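Local atomic coordinates of peptide synthetase, module 7 (Actinoplanes teichomyceticus, PDB entry 4TX3), a protein that is a condensation-type domain of a non-ribosomal peptide synthetase, probably recruiting the cytochrome P450 enzymes that cross-link the growing teicoplanin peptide. Residues Arg31-Glu34 against Glu35-Gly38; Tyr162-Arg166 against Ala167-Pro171; Leu176-Gln179 against Phe180-Ala184; Phe342-Ile345 against Pro346-Ala350; Arg438-Arg441 against Val442-Val446. One frame throughout, in Å; residues are numbered along the deposited sequence.

Along the chain the five contacts stand in series; none nests in or crosses another, each being a local turn, cap or helix step. Interaction 1 closes a turn between helix 21-28 and strand 40-49, beside a bound sulfate. Interaction 2 ends helix 148-166, and after a short connection interaction 3 starts helix 180-191, their nearest atoms about 11 Å apart. Interaction 4 builds the short helix 345-348 against helix 200-211, and interaction 5 lies within helix 429-448, which packs on helices 244-255 and 261-278. Interactions 2 and 5, about 53 Å apart between centres, lie on opposite sides of the chain's centre.

Interaction 1: residues Arg31-Glu34 against Glu35-Gly38; sequences RPSE and ETRG. With SO4 (sulfate ion), chain F.
The Glu35 carboxylate is met at OE1 by the Ser33 hydroxyl, which comes in from above the carboxylate plane, 37° out of it, with OG donating to OE1 over 2.9 Å. The other flat group, the Arg31 guanidinium, has the Glu34 carboxylate at its edge and in its plane; the pair is built too close, so the detail of that salt bridge is doubtful. Arg31 also reaches Phe115 O through NH1. The Ser33 hydroxyl works both ways: while donating to the carboxylate, OG accepts the backbone N-H of Glu35 at 2.8 Å, nearly straight at 164°, which makes an ST turn. This sits inside a type I beta turn from Ser33 to Thr36, whose own closing bond, Thr36 N to Ser33 O, is weak at 3.5 Å. With OG turned away from its own backbone N (chi1 150°), it stands over the start of Glu35. Swapping Ser33 for an alanine removes OG, and the Glu35 N-H and carboxylate would probably be left without their shared partner. On the inner side Thr36 crosses Pro32 at about a right angle, CG2 lying 4.0 Å from Pro32 CG, and its hydroxyl bonds Pro231 O. Just before the turn, Arg31 N gives a hydrogen bond of 2.7 Å to O3 of the sulfate, which His142, Arg39 and Arg233 also hold. The whole turn lies in the loop from helix 21-28 to strand 40-49 and leans on the loop at Ile230 to Arg233, ahead of strand 235-242.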
loop_
_atom_site.group_PDB
_atom_site.type_symbol
_atom_site.label_atom_id
_atom_site.label_comp_id
_atom_site.label_asym_id
_atom_site.label_seq_id
_atom_site.Cartn_x
_atom_site.Cartn_y
_atom_site.Cartn_z
ATOM N N ARG B 31 0.018 25.085 -23.917
ATOM C CA ARG B 31 0.788 25.519 -25.080
ATOM C C ARG B 31 0.724 27.021 -25.343
ATOM O O ARG B 31 0.138 27.444 -26.337
ATOM C CB ARG B 31 0.320 24.737 -26.313
ATOM C CG ARG B 31 0.479 23.225 -26.131
ATOM C CD ARG B 31 -0.261 22.428 -27.183
ATOM N NE ARG B 31 0.361 22.536 -28.501
ATOM C CZ ARG B 31 0.167 21.676 -29.498
ATOM N NH1 ARG B 31 -0.638 20.630 -29.340
ATOM N NH2 ARG B 31 0.787 21.857 -30.656
ATOM N N PRO B 32 1.327 27.833 -24.447
ATOM C CA PRO B 32 1.382 29.295 -24.602
ATOM C C PRO B 32 2.421 29.704 -25.641
ATOM O O PRO B 32 2.430 30.828 -26.146
ATOM C CB PRO B 32 1.777 29.780 -23.207
ATOM C CG PRO B 32 2.589 28.652 -22.642
ATOM C CD PRO B 32 1.997 27.386 -23.206
ATOM N N SER B 33 3.308 28.757 -25.919
ATOM C CA SER B 33 4.290 28.835 -26.982
ATOM C C SER B 33 4.580 27.421 -27.439
ATOM O O SER B 33 4.360 26.464 -26.689
ATOM C CB SER B 33 5.576 29.512 -26.515
ATOM O OG SER B 33 6.681 29.005 -27.239
ATOM N N GLU B 34 5.097 27.280 -28.651
ATOM C CA GLU B 34 5.424 25.948 -29.136
ATOM C C GLU B 34 6.860 25.583 -28.771
ATOM O O GLU B 34 7.343 24.515 -29.126
ATOM C CB GLU B 34 5.168 25.865 -30.643
ATOM C CG GLU B 34 4.477 24.578 -31.048
ATOM C CD GLU B 34 3.003 24.523 -30.620
ATOM O OE1 GLU B 34 2.493 25.463 -29.951
ATOM O OE2 GLU B 34 2.353 23.506 -30.943
ATOM N N GLU B 35 7.509 26.472 -28.019
ATOM C CA GLU B 35 8.823 26.224 -27.428
ATOM C C GLU B 35 8.712 26.091 -25.902
ATOM O O GLU B 35 9.694 26.285 -25.182
ATOM C CB GLU B 35 9.789 27.356 -27.770
ATOM C CG GLU B 35 9.661 27.884 -29.190
ATOM C CD GLU B 35 9.702 29.404 -29.236
ATOM O OE1 GLU B 35 8.621 30.035 -29.166
ATOM O OE2 GLU B 35 10.812 29.973 -29.333
ATOM N N THR B 36 7.504 25.794 -25.423
ATOM C CA THR B 36 7.214 25.579 -24.003
ATOM C C THR B 36 6.917 24.110 -23.738
ATOM O O THR B 36 6.042 23.553 -24.390
ATOM C CB THR B 36 5.976 26.395 -23.544
ATOM O OG1 THR B 36 6.175 27.793 -23.789
ATOM C CG2 THR B 36 5.681 26.173 -22.069
ATOM N N ARG B 37 7.621 23.474 -22.804
ATOM C CA ARG B 37 7.198 22.142 -22.331
ATOM C C ARG B 37 5.786 22.311 -21.728
ATOM O O ARG B 37 5.543 23.298 -21.053
ATOM C CB ARG B 37 8.207 21.591 -21.320
ATOM C CG ARG B 37 9.668 21.875 -21.711
ATOM C CD ARG B 37 10.658 21.286 -20.704
ATOM N NE ARG B 37 10.524 19.832 -20.603
ATOM C CZ ARG B 37 10.952 19.086 -19.580
ATOM N NH1 ARG B 37 11.553 19.647 -18.533
ATOM N NH2 ARG B 37 10.758 17.771 -19.597
ATOM N N GLY B 38 4.855 21.371 -21.874
ATOM C CA GLY B 38 5.084 19.952 -21.889
ATOM C C GLY B 38 4.878 19.560 -20.430
ATOM O O GLY B 38 5.790 19.001 -19.814
HETATM S S SO4 F . 0.760 22.153 -21.929
HETATM O O1 SO4 F . -0.660 21.819 -22.037
HETATM O O2 SO4 F . 1.442 21.736 -23.152
HETATM O O3 SO4 F . 0.912 23.607 -21.778
HETATM O O4 SO4 F . 1.324 21.469 -20.759
#

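Interaction 2: residues Tyr162-Arg166 against Ala167-Pro171; sequences YGARR and AGRAP
The guanidinium groups of Arg165 and Arg169 each lie with a face on an alanine, Ala170 and Ala164, at the end of one helix. The Arg169 group lays a face over Ala164, CA sitting 3.8 Å above its plane and over its centre, with NE 3.7 Å from Ala164 CB. The Arg165 group turns a face to Ala170, whose CA is 3.5 Å above the plane and offset toward the rim; Pro171 CD shares that face, 3.8 Å from Arg165 NE. Arg169 reaches back because CG stands between its backbone N and carbonyl carbon (chi1 73°) and the chain then runs straight out to NE, while Arg165 bends at chi2, which lets its guanidinium lie against Ala170 and Pro171. The backbone between them is a Schellman motif: Arg169 N bonds Ala164 O at 3.1 Å, and Gly168 N bonds Arg165 O at 3.2 Å, both donors standing above the carbonyl planes. Gly168, with its positive phi of 81°, is the C-prime residue that turns the chain off helix 148-166. Ala167 N makes two weak bonds, to Gly163 O and Ala164 O. Ala164 CB also packs against Pro171, 3.8 Å from its CA. Both charges have partners beyond the turn: Arg165 forms a salt bridge with Asp62 of helix 53-66, and Arg169 forms one with an acidic side chain of another protein's chain.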
loop_
_atom_site.group_PDB
_atom_site.type_symbol
_atom_site.label_atom_id
_atom_site.label_comp_id
_atom_site.label_asym_id
_atom_site.label_seq_id
_atom_site.Cartn_x
_atom_site.Cartn_y
_atom_site.Cartn_z
ATOM N N TYR B 162 -2.445 -7.079 -18.295
ATOM C CA TYR B 162 -1.471 -7.846 -19.084
ATOM C C TYR B 162 -1.501 -9.326 -18.704
ATOM O O TYR B 162 -1.447 -10.191 -19.574
ATOM C CB TYR B 162 -0.053 -7.296 -18.916
ATOM C CG TYR B 162 1.004 -8.056 -19.712
ATOM C CD1 TYR B 162 1.057 -7.968 -21.098
ATOM C CD2 TYR B 162 1.954 -8.855 -19.072
ATOM C CE1 TYR B 162 2.016 -8.656 -21.829
ATOM C CE2 TYR B 162 2.929 -9.541 -19.796
ATOM C CZ TYR B 162 2.958 -9.436 -21.177
ATOM O OH TYR B 162 3.919 -10.110 -21.915
ATOM N N GLY B 163 -1.591 -9.600 -17.405
ATOM C CA GLY B 163 -1.735 -10.950 -16.906
ATOM C C GLY B 163 -2.831 -11.707 -17.625
ATOM O O GLY B 163 -2.583 -12.773 -18.197
ATOM N N ALA B 164 -4.038 -11.147 -17.621
ATOM C CA ALA B 164 -5.202 -11.786 -18.243
ATOM C C ALA B 164 -5.079 -11.907 -19.760
ATOM O O ALA B 164 -5.286 -12.989 -20.318
ATOM C CB ALA B 164 -6.480 -11.020 -17.890
ATOM N N ARG B 165 -4.772 -10.791 -20.424
ATOM C CA ARG B 165 -4.659 -10.761 -21.882
ATOM C C ARG B 165 -3.556 -11.701 -22.377
ATOM O O ARG B 165 -3.701 -12.360 -23.411
ATOM C CB ARG B 165 -4.395 -9.339 -22.372
ATOM C CG ARG B 165 -5.574 -8.412 -22.244
ATOM C CD ARG B 165 -6.744 -8.863 -23.118
ATOM N NE ARG B 165 -7.793 -7.857 -23.122
ATOM C CZ ARG B 165 -8.994 -8.002 -23.677
ATOM N NH1 ARG B 165 -9.330 -9.131 -24.294
ATOM N NH2 ARG B 165 -9.866 -7.005 -23.606
ATOM N N ARG B 166 -2.456 -11.770 -21.633
ATOM C CA ARG B 166 -1.378 -12.691 -21.975
ATOM C C ARG B 166 -1.850 -14.145 -21.883
ATOM O O ARG B 166 -1.374 -15.005 -22.614
ATOM C CB ARG B 166 -0.170 -12.469 -21.070
ATOM C CG ARG B 166 1.001 -13.340 -21.413
ATOM C CD ARG B 166 2.166 -13.127 -20.466
ATOM N NE ARG B 166 3.276 -13.997 -20.846
ATOM C CZ ARG B 166 3.404 -15.257 -20.442
ATOM N NH1 ARG B 166 2.503 -15.783 -19.632
ATOM N NH2 ARG B 166 4.435 -15.984 -20.845
ATOM N N ALA B 167 -2.806 -14.405 -21.001
ATOM C CA ALA B 167 -3.352 -15.747 -20.831
ATOM C C ALA B 167 -4.657 -15.978 -21.601
ATOM O O ALA B 167 -5.406 -16.895 -21.283
ATOM C CB ALA B 167 -3.578 -16.033 -19.354
ATOM N N GLY B 168 -4.947 -15.144 -22.591
ATOM C CA GLY B 168 -6.068 -15.403 -23.476
ATOM C C GLY B 168 -7.468 -15.023 -23.021
ATOM O O GLY B 168 -8.445 -15.453 -23.628
ATOM N N ARG B 169 -7.587 -14.217 -21.968
ATOM C CA ARG B 169 -8.899 -13.721 -21.553
ATOM C C ARG B 169 -8.871 -12.205 -21.334
ATOM O O ARG B 169 -7.811 -11.624 -21.050
ATOM C CB ARG B 169 -9.372 -14.425 -20.273
ATOM C CG ARG B 169 -8.621 -13.960 -19.036
ATOM C CD ARG B 169 -9.102 -14.558 -17.720
ATOM N NE ARG B 169 -8.296 -13.991 -16.640
ATOM C CZ ARG B 169 -7.141 -14.500 -16.219
ATOM N NH1 ARG B 169 -6.665 -15.617 -16.753
ATOM N NH2 ARG B 169 -6.467 -13.898 -15.256
ATOM N N ALA B 170 -10.029 -11.567 -21.484
ATOM C CA ALA B 170 -10.203 -10.172 -21.074
ATOM C C ALA B 170 -10.164 -10.092 -19.533
ATOM O O ALA B 170 -10.523 -11.067 -18.855
ATOM C CB ALA B 170 -11.513 -9.608 -21.623
ATOM N N PRO B 171 -9.710 -8.948 -18.972
ATOM C CA PRO B 171 -9.589 -8.880 -17.509
ATOM C C PRO B 171 -10.938 -9.098 -16.824
ATOM O O PRO B 171 -11.945 -8.595 -17.317
ATOM C CB PRO B 171 -9.064 -7.458 -17.262
ATOM C CG PRO B 171 -8.524 -6.998 -18.568
ATOM C CD PRO B 171 -9.354 -7.670 -19.612
#

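Interaction 3: residues Leu176-Gln179 against Phe180-Ala184; sequences LALQ and FADYA
Leu178 opens the contact by laying CD2 at 4.2 Å from Asp182 CB, four residues on, in the first turn of the helix. Gln179 comes next, at the N-cap position, and its backbone is tied to Asp182 twice. Gln179 N donates to Asp182 OD2 at 2.9 Å, met on the anti side of the oxygen and 25° out of the carboxylate plane; Gln179 O receives Asp182 N, also at 2.9 Å but bent to 136°. The first bond is one half of a capping box, the N3 carboxylate reaching back to the N-cap N-H, and a negative group there should be favoured by the helix N terminus. The other half is missing: the Gln179 side chain folds back at chi2 (-69°) and serves the helix through a water, which donates to Gln179 OE1 at 3.0 Å and accepts the Phe180 N-H at 3.0 Å. The same amide holds the backbone at the end of helix 53-66, through Arg66 O and Glu68 N, while Asp182 OD1 takes the N-H of Val11, ahead of helix 21-28. On helix 180-191 itself, Phe180 and Tyr183 both meet the Phe304 ring edge-to-face, just before strand 306-313.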
loop_
_atom_site.group_PDB
_atom_site.type_symbol
_atom_site.label_atom_id
_atom_site.label_comp_id
_atom_site.label_asym_id
_atom_site.label_seq_id
_atom_site.Cartn_x
_atom_site.Cartn_y
_atom_site.Cartn_z
ATOM N N LEU B 176 -14.707 0.395 -11.252
ATOM C CA LEU B 176 -14.502 1.419 -10.220
ATOM C C LEU B 176 -15.851 1.824 -9.637
ATOM O O LEU B 176 -16.871 1.776 -10.323
ATOM C CB LEU B 176 -13.797 2.658 -10.784
ATOM C CG LEU B 176 -12.350 2.506 -11.248
ATOM C CD1 LEU B 176 -11.840 3.807 -11.850
ATOM C CD2 LEU B 176 -11.486 2.067 -10.087
ATOM N N ALA B 177 -15.868 2.213 -8.375
ATOM C CA ALA B 177 -17.095 2.730 -7.807
ATOM C C ALA B 177 -17.330 4.144 -8.351
ATOM O O ALA B 177 -18.439 4.500 -8.745
ATOM C CB ALA B 177 -17.033 2.722 -6.278
ATOM N N LEU B 178 -16.257 4.921 -8.402
ATOM C CA LEU B 178 -16.266 6.274 -8.947
ATOM C C LEU B 178 -15.389 6.417 -10.176
ATOM O O LEU B 178 -14.259 5.931 -10.192
ATOM C CB LEU B 178 -15.786 7.273 -7.891
ATOM C CG LEU B 178 -16.597 7.295 -6.602
ATOM C CD1 LEU B 178 -16.061 8.399 -5.729
ATOM C CD2 LEU B 178 -18.071 7.511 -6.920
ATOM N N GLN B 179 -15.913 7.087 -11.198
ATOM C CA GLN B 179 -15.104 7.627 -12.297
ATOM C C GLN B 179 -14.774 9.106 -12.045
ATOM O O GLN B 179 -15.445 9.757 -11.242
ATOM C CB GLN B 179 -15.837 7.471 -13.626
ATOM C CG GLN B 179 -16.058 6.032 -14.009
ATOM C CD GLN B 179 -14.770 5.316 -14.362
ATOM O OE1 GLN B 179 -13.753 5.943 -14.720
ATOM N NE2 GLN B 179 -14.803 3.989 -14.269
ATOM N N PHE B 180 -13.765 9.647 -12.728
ATOM C CA PHE B 180 -13.344 11.020 -12.437
ATOM C C PHE B 180 -14.462 12.048 -12.627
ATOM O O PHE B 180 -14.498 13.042 -11.923
ATOM C CB PHE B 180 -12.137 11.440 -13.282
ATOM C CG PHE B 180 -11.505 12.720 -12.799
ATOM C CD1 PHE B 180 -10.809 12.749 -11.596
ATOM C CD2 PHE B 180 -11.649 13.897 -13.507
ATOM C CE1 PHE B 180 -10.253 13.934 -11.117
ATOM C CE2 PHE B 180 -11.091 15.085 -13.041
ATOM C CZ PHE B 180 -10.387 15.103 -11.849
ATOM N N ALA B 181 -15.367 11.802 -13.572
ATOM C CA ALA B 181 -16.497 12.701 -13.816
ATOM C C ALA B 181 -17.375 12.859 -12.569
ATOM O O ALA B 181 -17.976 13.923 -12.353
ATOM C CB ALA B 181 -17.340 12.192 -14.990
ATOM N N ASP B 182 -17.457 11.793 -11.765
ATOM C CA ASP B 182 -18.209 11.825 -10.511
ATOM C C ASP B 182 -17.535 12.766 -9.485
ATOM O O ASP B 182 -18.210 13.484 -8.751
ATOM C CB ASP B 182 -18.348 10.412 -9.934
ATOM C CG ASP B 182 -19.008 9.422 -10.916
ATOM O OD1 ASP B 182 -20.024 9.771 -11.558
ATOM O OD2 ASP B 182 -18.501 8.284 -11.048
ATOM N N TYR B 183 -16.205 12.749 -9.437
ATOM C CA TYR B 183 -15.438 13.685 -8.614
ATOM C C TYR B 183 -15.631 15.132 -9.096
ATOM O O TYR B 183 -15.873 16.032 -8.289
ATOM C CB TYR B 183 -13.945 13.317 -8.623
ATOM C CG TYR B 183 -13.100 14.205 -7.750
ATOM C CD1 TYR B 183 -13.114 14.068 -6.363
ATOM C CD2 TYR B 183 -12.296 15.196 -8.306
ATOM C CE1 TYR B 183 -12.339 14.907 -5.546
ATOM C CE2 TYR B 183 -11.526 16.042 -7.505
ATOM C CZ TYR B 183 -11.544 15.890 -6.127
ATOM O OH TYR B 183 -10.780 16.733 -5.332
ATOM N N ALA B 184 -15.534 15.343 -10.409
ATOM C CA ALA B 184 -15.694 16.675 -10.998
ATOM C C ALA B 184 -17.060 17.291 -10.685
ATOM O O ALA B 184 -17.163 18.490 -10.401
ATOM C CB ALA B 184 -15.482 16.618 -12.509
HETATM O O HOH W 1 -11.886 8.252 -14.638
#

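Interaction 4: residues Phe342-Ile345 against Pro346-Ala350; sequences FEKI and PELLA
The short helix 345-348, which a Schellman motif ends at Ala350, carries Ile345 and Leu349 side by side and pointing the same way, Ile345 CG2 lying 3.8 Å from Leu349 CD1. Leu348 crosses Ile345 more loosely, CD1 to CG1 at 4.1 Å, and tucks its CG 3.2 Å from the Lys344 carbonyl O. Leu349 N bonds Ile345 O at 3.1 Å, almost in line with the carbonyl, whereas Leu348 N to Lys344 O is weak. Pro346 has no N-H to give, and its CD sits 3.3 Å from Phe342 O. Beside it water 2 does the work of a helix bond, donating to Glu343 O at 2.6 Å and accepting Glu347 N at 3.1 Å. Lys344, bent at chi2 (71°), brings its CE and NZ across the Glu347 carboxylate, with a long salt bridge of 3.6 Å from NZ to OE1. Trp208 and Ile205 of helix 200-211 receive the apolar side of Ile345 and Leu348, and Glu343 is paired with Arg22. Water thus stands in for one direct backbone bond, between Glu343 O and Glu347 N, and the long ion pair would probably add only modest attraction to what the apolar packing supplies.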
loop_
_atom_site.group_PDB
_atom_site.type_symbol
_atom_site.label_atom_id
_atom_site.label_comp_id
_atom_site.label_asym_id
_atom_site.label_seq_id
_atom_site.Cartn_x
_atom_site.Cartn_y
_atom_site.Cartn_z
ATOM N N PHE B 342 -7.094 25.034 -4.821
ATOM C CA PHE B 342 -6.074 26.063 -4.907
ATOM C C PHE B 342 -6.233 26.973 -6.130
ATOM O O PHE B 342 -5.976 28.171 -6.056
ATOM C CB PHE B 342 -4.694 25.419 -4.939
ATOM C CG PHE B 342 -3.619 26.351 -5.381
ATOM C CD1 PHE B 342 -3.087 27.280 -4.493
ATOM C CD2 PHE B 342 -3.153 26.324 -6.692
ATOM C CE1 PHE B 342 -2.107 28.157 -4.892
ATOM C CE2 PHE B 342 -2.171 27.191 -7.089
ATOM C CZ PHE B 342 -1.643 28.115 -6.186
ATOM N N GLU B 343 -6.641 26.386 -7.251
ATOM C CA GLU B 343 -6.658 27.070 -8.541
ATOM C C GLU B 343 -7.756 28.136 -8.591
ATOM O O GLU B 343 -7.807 28.973 -9.492
ATOM C CB GLU B 343 -6.841 26.054 -9.671
ATOM C CG GLU B 343 -5.667 25.077 -9.846
ATOM C CD GLU B 343 -5.615 23.947 -8.799
ATOM O OE1 GLU B 343 -6.586 23.778 -8.029
ATOM O OE2 GLU B 343 -4.595 23.217 -8.745
ATOM N N LYS B 344 -8.624 28.095 -7.593
ATOM C CA LYS B 344 -9.741 29.008 -7.485
ATOM C C LYS B 344 -9.308 30.268 -6.736
ATOM O O LYS B 344 -9.951 31.320 -6.816
ATOM C CB LYS B 344 -10.894 28.305 -6.766
ATOM C CG LYS B 344 -12.222 28.947 -6.941
ATOM C CD LYS B 344 -12.744 28.761 -8.346
ATOM C CE LYS B 344 -14.199 29.251 -8.428
ATOM N NZ LYS B 344 -14.583 30.132 -7.274
ATOM N N ILE B 345 -8.196 30.142 -6.015
ATOM C CA ILE B 345 -7.719 31.188 -5.121
ATOM C C ILE B 345 -7.170 32.443 -5.818
ATOM O O ILE B 345 -7.396 33.540 -5.317
ATOM C CB ILE B 345 -6.661 30.628 -4.176
ATOM C CG1 ILE B 345 -7.344 29.800 -3.084
ATOM C CG2 ILE B 345 -5.829 31.747 -3.557
ATOM C CD1 ILE B 345 -6.387 29.030 -2.228
ATOM N N PRO B 346 -6.458 32.302 -6.962
ATOM C CA PRO B 346 -6.098 33.548 -7.669
ATOM C C PRO B 346 -7.280 34.501 -7.931
ATOM O O PRO B 346 -7.122 35.680 -7.658
ATOM C CB PRO B 346 -5.495 33.034 -8.980
ATOM C CG PRO B 346 -4.806 31.754 -8.547
ATOM C CD PRO B 346 -5.741 31.136 -7.520
ATOM N N GLU B 347 -8.416 34.000 -8.418
ATOM C CA GLU B 347 -9.665 34.779 -8.500
ATOM C C GLU B 347 -10.065 35.461 -7.205
ATOM O O GLU B 347 -10.287 36.663 -7.178
ATOM C CB GLU B 347 -10.841 33.894 -8.897
ATOM C CG GLU B 347 -10.833 33.385 -10.295
ATOM C CD GLU B 347 -11.659 32.120 -10.411
ATOM O OE1 GLU B 347 -12.691 32.029 -9.702
ATOM O OE2 GLU B 347 -11.257 31.212 -11.184
ATOM N N LEU B 348 -10.205 34.665 -6.147
ATOM C CA LEU B 348 -10.631 35.160 -4.840
ATOM C C LEU B 348 -9.771 36.307 -4.350
ATOM O O LEU B 348 -10.215 37.131 -3.561
ATOM C CB LEU B 348 -10.591 34.039 -3.803
ATOM C CG LEU B 348 -11.252 32.727 -4.205
ATOM C CD1 LEU B 348 -11.016 31.700 -3.129
ATOM C CD2 LEU B 348 -12.742 32.926 -4.441
ATOM N N LEU B 349 -8.525 36.338 -4.799
ATOM C CA LEU B 349 -7.600 37.362 -4.359
ATOM C C LEU B 349 -7.520 38.502 -5.358
ATOM O O LEU B 349 -6.697 39.402 -5.193
ATOM C CB LEU B 349 -6.217 36.768 -4.153
ATOM C CG LEU B 349 -6.044 35.844 -2.963
ATOM C CD1 LEU B 349 -4.599 35.315 -2.967
ATOM C CD2 LEU B 349 -6.393 36.576 -1.651
ATOM N N ALA B 350 -8.377 38.449 -6.380
ATOM C CA ALA B 350 -8.369 39.401 -7.503
ATOM C C ALA B 350 -6.954 39.620 -8.002
ATOM O O ALA B 350 -6.533 40.748 -8.228
ATOM C CB ALA B 350 -9.002 40.737 -7.110
HETATM O O HOH W 2 -8.420 31.433 -10.123
#

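Interaction 5: residues Arg438-Arg441 against Val442-Val446; sequences RLVR and VLEQV
Arg441 and Gln445 cross one turn apart, with the amide nitrogen over one face of the guanidinium: Gln445 NE2 is 3.7 Å above the plane, offset toward the rim, and the two planes stand 36° apart. Glu444 approaches the same guanidinium from another direction, at its edge and near its plane, but OE1 stays 4.3 Å from Arg441 NE, too far for a salt bridge. Glu444 OE2 lies 3.6 Å from Val440 CG1 instead. Arg441 is bent at chi2 and chi3 (-131° and 45°), which folds its head back beside Gln445. Beneath these side chains runs regular alpha-helical bonding of helix 429-448, with Val442 N to Arg438 O at 2.8 Å and Gln445 N to Arg441 O at 3.0 Å, the latter nearly straight. With a lysine in place of Glu444 the carboxylate is gone, and the Arg441 head would probably face a like charge instead of an opposite one. On the buried side Leu439 and Leu443 cross, CG to CD1 at 3.7 Å, and pack on Leu272 and Ala268 of helix 261-278, with Leu250 of helix 244-255 also touching Leu443. Asp458 grips the polar side twice, its carboxylate in a salt bridge to Arg441 NH1 and its carbonyl O taking Gln445 NE2, while Val440 and Glu444 rest on Leu240 and Leu242 of strand 235-242.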
loop_
_atom_site.group_PDB
_atom_site.type_symbol
_atom_site.label_atom_id
_atom_site.label_comp_id
_atom_site.label_asym_id
_atom_site.label_seq_id
_atom_site.Cartn_x
_atom_site.Cartn_y
_atom_site.Cartn_z
ATOM N N ARG B 438 23.142 25.672 1.246
ATOM C CA ARG B 438 22.788 26.528 2.378
ATOM C C ARG B 438 21.604 25.958 3.172
ATOM O O ARG B 438 21.581 26.034 4.408
ATOM C CB ARG B 438 22.506 27.949 1.896
ATOM C CG ARG B 438 23.783 28.743 1.822
ATOM C CD ARG B 438 23.720 29.922 0.889
ATOM N NE ARG B 438 24.997 30.628 0.891
ATOM C CZ ARG B 438 25.375 31.510 -0.033
ATOM N NH1 ARG B 438 24.572 31.801 -1.052
ATOM N NH2 ARG B 438 26.560 32.102 0.057
ATOM N N LEU B 439 20.646 25.344 2.481
ATOM C CA LEU B 439 19.518 24.750 3.181
ATOM C C LEU B 439 20.017 23.632 4.089
ATOM O O LEU B 439 19.557 23.507 5.234
ATOM C CB LEU B 439 18.442 24.242 2.208
ATOM C CG LEU B 439 17.306 23.491 2.923
ATOM C CD1 LEU B 439 16.553 24.371 3.934
ATOM C CD2 LEU B 439 16.336 22.872 1.933
ATOM N N VAL B 440 20.978 22.840 3.605
ATOM C CA VAL B 440 21.583 21.799 4.448
ATOM C C VAL B 440 22.291 22.415 5.658
ATOM O O VAL B 440 22.156 21.928 6.787
ATOM C CB VAL B 440 22.584 20.918 3.654
ATOM C CG1 VAL B 440 23.295 19.940 4.581
ATOM C CG2 VAL B 440 21.867 20.170 2.536
ATOM N N ARG B 441 23.025 23.504 5.424
ATOM C CA ARG B 441 23.718 24.188 6.513
ATOM C C ARG B 441 22.747 24.742 7.545
ATOM O O ARG B 441 22.963 24.572 8.752
ATOM C CB ARG B 441 24.616 25.296 5.968
ATOM C CG ARG B 441 25.773 24.735 5.142
ATOM C CD ARG B 441 27.138 25.305 5.534
ATOM N NE ARG B 441 27.387 25.371 6.980
ATOM C CZ ARG B 441 27.820 26.473 7.604
ATOM N NH1 ARG B 441 28.032 27.601 6.910
ATOM N NH2 ARG B 441 28.031 26.460 8.922
ATOM N N VAL B 442 21.668 25.373 7.080
ATOM C CA VAL B 442 20.670 25.894 8.006
ATOM C C VAL B 442 20.093 24.760 8.825
ATOM O O VAL B 442 19.962 24.870 10.040
ATOM C CB VAL B 442 19.525 26.647 7.271
ATOM C CG1 VAL B 442 18.344 26.891 8.200
ATOM C CG2 VAL B 442 20.037 27.936 6.686
ATOM N N LEU B 443 19.767 23.660 8.162
ATOM C CA LEU B 443 19.233 22.492 8.869
ATOM C C LEU B 443 20.222 21.919 9.902
ATOM O O LEU B 443 19.817 21.537 11.003
ATOM C CB LEU B 443 18.813 21.413 7.871
ATOM C CG LEU B 443 17.525 21.824 7.142
ATOM C CD1 LEU B 443 17.437 21.173 5.797
ATOM C CD2 LEU B 443 16.295 21.500 7.979
ATOM N N GLU B 444 21.514 21.895 9.589
ATOM C CA GLU B 444 22.491 21.439 10.591
ATOM C C GLU B 444 22.560 22.350 11.836
ATOM O O GLU B 444 22.392 21.870 12.969
ATOM C CB GLU B 444 23.873 21.315 9.959
ATOM C CG GLU B 444 23.957 20.241 8.886
ATOM C CD GLU B 444 25.196 20.376 8.013
ATOM O OE1 GLU B 444 25.819 21.466 8.018
ATOM O OE2 GLU B 444 25.555 19.393 7.325
ATOM N N GLN B 445 22.788 23.652 11.629
ATOM C CA GLN B 445 22.854 24.633 12.727
ATOM C C GLN B 445 21.628 24.601 13.624
ATOM O O GLN B 445 21.711 24.653 14.849
ATOM C CB GLN B 445 23.011 26.057 12.178
ATOM C CG GLN B 445 24.143 26.211 11.203
ATOM C CD GLN B 445 24.104 27.541 10.486
ATOM O OE1 GLN B 445 23.755 28.573 11.068
ATOM N NE2 GLN B 445 24.452 27.524 9.205
ATOM N N VAL B 446 20.482 24.531 12.987
ATOM C CA VAL B 446 19.229 24.636 13.684
ATOM C C VAL B 446 18.988 23.324 14.450
ATOM O O VAL B 446 18.403 23.315 15.537
ATOM C CB VAL B 446 18.110 24.995 12.663
ATOM C CG1 VAL B 446 16.931 24.099 12.788
ATOM C CG2 VAL B 446 17.728 26.472 12.781
#